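Local structure of putative transcriptional regulator (Clostridium difficile, 3QI7) at residues Gln28-Glu33 / Asp275-Asp280. The protein is of unknown function but, as a putative lipoprotein with a periplasmic-binding-protein-like fold, probably binds a small ligand, perhaps a sugar. Residues are numbered along the deposited sequence; the frame is centred on the assembly and turned at random.
Sequences QYNMVE and DAQNYD
N30, on helix 26-42, meets Q277 with its CB over the face of the glutamine's terminal amide: CB lies 3.6 Å from Q277 OE1 and at similar distances from the carbon and nitrogen of that group. The two side chains cross at about a right angle, their amide planes turned 63° apart, and no direct hydrogen bond joins them. A water sits between N30 ND2 and Q277 OE1, accepting from the first and donating to the second, but both distances are unusually short and its exact position is doubtful. Deeper in, the selenomethionine M31 runs past Q277 in the opposite direction. Its CG lies opposite the backbone N (chi1 170°) and the chain then bends at chi2 and chi3; in one of its two conformers, which leaves this part of the contact less certain, the methyl comes near the plane of the Y279 ring, at its edge, CE being 4.0 Å from Y279 CE2. One face of that ring is covered by the backbone of Q277, whose C lies above the ring centre. A308 of helix 306-324 touches both M31 and Y279. The contact thus joins the helix of a right-handed beta-alpha-beta crossover, between parallel strands 13-19 and 57-63, to the turn leading into helix 279-292, within a periplasmic-binding-protein-like fold.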
ATOM      1  N   GLN A  28       4.556   7.368  -3.541  1.00 21.79           N
ATOM      2  CA  GLN A  28       3.594   8.310  -2.991  1.00 24.37           C
ATOM      3  C   GLN A  28       3.775   9.703  -3.604  1.00 25.82           C
ATOM      4  O   GLN A  28       2.787  10.377  -3.972  1.00 22.57           O
ATOM      5  CB  GLN A  28       3.729   8.398  -1.458  1.00 24.90           C
ATOM      6  CG  GLN A  28       3.374   7.114  -0.724  1.00 24.84           C
ATOM      7  CD  GLN A  28       4.593   6.240  -0.405  1.00 32.84           C
ATOM      8  OE1 GLN A  28       5.496   5.940  -1.268  1.00 29.08           O
ATOM      9  NE2 GLN A  28       4.654   5.842   0.840  1.00 24.13           N
ATOM     10  N   TYR A  29       5.040  10.128  -3.714  1.00 25.96           N
ATOM     11  CA  TYR A  29       5.359  11.483  -4.187  1.00 24.30           C
ATOM     12  C   TYR A  29       4.898  11.673  -5.635  1.00 23.58           C
ATOM     13  O   TYR A  29       4.172  12.651  -5.980  1.00 23.24           O
ATOM     14  CB  TYR A  29       6.851  11.751  -4.042  1.00 23.55           C
ATOM     15  CG  TYR A  29       7.244  13.175  -4.364  1.00 27.05           C
ATOM     16  CD1 TYR A  29       7.341  13.618  -5.691  1.00 26.15           C
ATOM     17  CD2 TYR A  29       7.516  14.079  -3.348  1.00 25.80           C
ATOM     18  CE1 TYR A  29       7.669  14.916  -5.985  1.00 25.89           C
ATOM     19  CE2 TYR A  29       7.879  15.372  -3.643  1.00 29.87           C
ATOM     20  CZ  TYR A  29       7.957  15.786  -4.964  1.00 26.64           C
ATOM     21  OH  TYR A  29       8.314  17.095  -5.240  1.00 26.49           O
ATOM     22  N   ASN A  30       5.299  10.727  -6.478  1.00 24.77           N
ATOM     23  CA  ASN A  30       4.957  10.791  -7.885  1.00 26.31           C
ATOM     24  C   ASN A  30       3.474  10.557  -8.189  1.00 24.54           C
ATOM     25  O   ASN A  30       2.974  11.148  -9.146  1.00 23.65           O
ATOM     26  CB  ASN A  30       5.854   9.874  -8.712  1.00 23.86           C
ATOM     27  CG  ASN A  30       7.272  10.423  -8.882  1.00 30.70           C
ATOM     28  OD1 ASN A  30       7.542  11.590  -8.616  1.00 28.95           O
ATOM     29  ND2 ASN A  30       8.183   9.577  -9.372  1.00 31.64           N
HETATM   30  N   MSE A  31       2.766   9.735  -7.401  1.00 25.90           N
HETATM   31  CA  MSE A  31       1.320   9.582  -7.600  0.50 26.79           C
HETATM   32  C   MSE A  31       0.595  10.912  -7.346  1.00 27.69           C
HETATM   33  O   MSE A  31      -0.248  11.321  -8.155  1.00 26.60           O
HETATM   34  CB  MSE A  31       0.732   8.464  -6.730  0.50 26.83           C
HETATM   35  CG  MSE A  31      -0.816   8.401  -6.697  0.50 26.41           C
HETATM   36 SE   MSE A  31      -1.648   8.280  -8.466  0.38 38.39          SE
HETATM   37  CE  MSE A  31      -0.609   6.756  -9.131  0.50 28.45           C
ATOM     38  N   VAL A  32       0.920  11.580  -6.238  1.00 25.22           N
ATOM     39  CA  VAL A  32       0.360  12.904  -5.945  1.00 27.78           C
ATOM     40  C   VAL A  32       0.644  13.898  -7.082  1.00 28.54           C
ATOM     41  O   VAL A  32      -0.242  14.655  -7.519  1.00 26.35           O
ATOM     42  CB  VAL A  32       0.902  13.438  -4.589  1.00 30.62           C
ATOM     43  CG1 VAL A  32       0.466  14.841  -4.345  1.00 28.18           C
ATOM     44  CG2 VAL A  32       0.417  12.534  -3.417  1.00 28.82           C
ATOM     45  N   GLU A  33       1.863  13.871  -7.611  1.00 26.86           N
ATOM     46  CA  GLU A  33       2.216  14.771  -8.707  1.00 27.23           C
ATOM     47  C   GLU A  33       1.393  14.481  -9.944  1.00 27.88           C
ATOM     48  O   GLU A  33       0.977  15.420 -10.650  1.00 28.47           O
ATOM     49  CB  GLU A  33       3.725  14.706  -9.043  1.00 29.39           C
ATOM     50  CG  GLU A  33       4.588  15.442  -8.025  1.00 34.43           C
ATOM     51  CD  GLU A  33       4.205  16.923  -7.877  1.00 35.78           C
ATOM     52  OE1 GLU A  33       4.218  17.648  -8.905  1.00 33.99           O
ATOM     53  OE2 GLU A  33       3.861  17.352  -6.741  1.00 29.99           O
ATOM     54  N   ASP A 275       6.273   5.955 -17.824  1.00 36.98           N
ATOM     55  CA  ASP A 275       5.404   4.808 -17.577  1.00 37.10           C
ATOM     56  C   ASP A 275       5.415   4.343 -16.121  1.00 33.89           C
ATOM     57  O   ASP A 275       4.725   3.395 -15.800  1.00 30.65           O
ATOM     58  CB  ASP A 275       5.809   3.621 -18.470  1.00 35.34           C
ATOM     59  CG  ASP A 275       5.472   3.836 -19.959  1.00 39.28           C
ATOM     60  OD1 ASP A 275       4.508   4.556 -20.291  1.00 44.81           O
ATOM     61  OD2 ASP A 275       6.172   3.244 -20.804  1.00 45.72           O
ATOM     62  N   ALA A 276       6.190   4.995 -15.246  1.00 34.73           N
ATOM     63  CA  ALA A 276       6.463   4.445 -13.898  1.00 33.95           C
ATOM     64  C   ALA A 276       5.233   4.294 -13.015  1.00 33.83           C
ATOM     65  O   ALA A 276       5.260   3.477 -12.086  1.00 30.07           O
ATOM     66  CB  ALA A 276       7.509   5.262 -13.174  1.00 33.75           C
ATOM     67  N   GLN A 277       4.192   5.085 -13.305  1.00 34.73           N
ATOM     68  CA  GLN A 277       2.915   5.045 -12.591  1.00 35.62           C
ATOM     69  C   GLN A 277       1.800   4.459 -13.487  1.00 33.65           C
ATOM     70  O   GLN A 277       0.631   4.494 -13.118  1.00 29.45           O
ATOM     71  CB  GLN A 277       2.491   6.457 -12.106  1.00 40.11           C
ATOM     72  CG  GLN A 277       3.191   6.998 -10.846  1.00 39.16           C
ATOM     73  CD  GLN A 277       4.653   7.358 -11.089  1.00 43.51           C
ATOM     74  OE1 GLN A 277       5.576   6.785 -10.472  1.00 38.03           O
ATOM     75  NE2 GLN A 277       4.877   8.277 -12.015  1.00 32.79           N
ATOM     76  N   ASN A 278       2.144   3.949 -14.673  1.00 30.94           N
ATOM     77  CA  ASN A 278       1.154   3.294 -15.511  1.00 30.04           C
ATOM     78  C   ASN A 278       1.108   1.788 -15.124  1.00 29.34           C
ATOM     79  O   ASN A 278       1.696   0.933 -15.780  1.00 25.66           O
ATOM     80  CB  ASN A 278       1.454   3.485 -16.995  1.00 29.86           C
ATOM     81  CG  ASN A 278       0.319   3.009 -17.886  1.00 31.87           C
ATOM     82  OD1 ASN A 278      -0.439   2.100 -17.536  1.00 32.02           O
ATOM     83  ND2 ASN A 278       0.220   3.592 -19.048  1.00 33.79           N
ATOM     84  N   TYR A 279       0.418   1.493 -14.037  1.00 27.92           N
ATOM     85  CA  TYR A 279       0.453   0.144 -13.480  1.00 28.24           C
ATOM     86  C   TYR A 279      -0.195  -0.895 -14.398  1.00 28.02           C
ATOM     87  O   TYR A 279       0.248  -2.038 -14.408  1.00 30.58           O
ATOM     88  CB  TYR A 279      -0.157   0.126 -12.084  1.00 25.25           C
ATOM     89  CG  TYR A 279       0.587   1.041 -11.156  1.00 25.59           C
ATOM     90  CD1 TYR A 279       1.915   0.786 -10.830  1.00 26.38           C
ATOM     91  CD2 TYR A 279      -0.005   2.185 -10.632  1.00 27.11           C
ATOM     92  CE1 TYR A 279       2.620   1.630 -10.024  1.00 29.64           C
ATOM     93  CE2 TYR A 279       0.713   3.041  -9.783  1.00 22.51           C
ATOM     94  CZ  TYR A 279       2.007   2.755  -9.482  1.00 27.47           C
ATOM     95  OH  TYR A 279       2.735   3.590  -8.673  1.00 28.16           O
ATOM     96  N   ASP A 280      -1.207  -0.524 -15.173  1.00 26.38           N
ATOM     97  CA  ASP A 280      -1.830  -1.503 -16.087  1.00 26.85           C
ATOM     98  C   ASP A 280      -0.854  -1.945 -17.183  1.00 28.27           C
ATOM     99  O   ASP A 280      -0.828  -3.109 -17.561  1.00 27.01           O
ATOM    100  CB  ASP A 280      -3.079  -0.940 -16.742  1.00 25.86           C
ATOM    101  CG  ASP A 280      -4.203  -0.727 -15.752  1.00 34.30           C
ATOM    102  OD1 ASP A 280      -4.152  -1.285 -14.635  1.00 29.28           O
ATOM    103  OD2 ASP A 280      -5.122   0.026 -16.074  1.00 35.15           O
TER
HETATM  104  O   HOH W   1       7.960   7.174 -10.101  1.00 42.46           O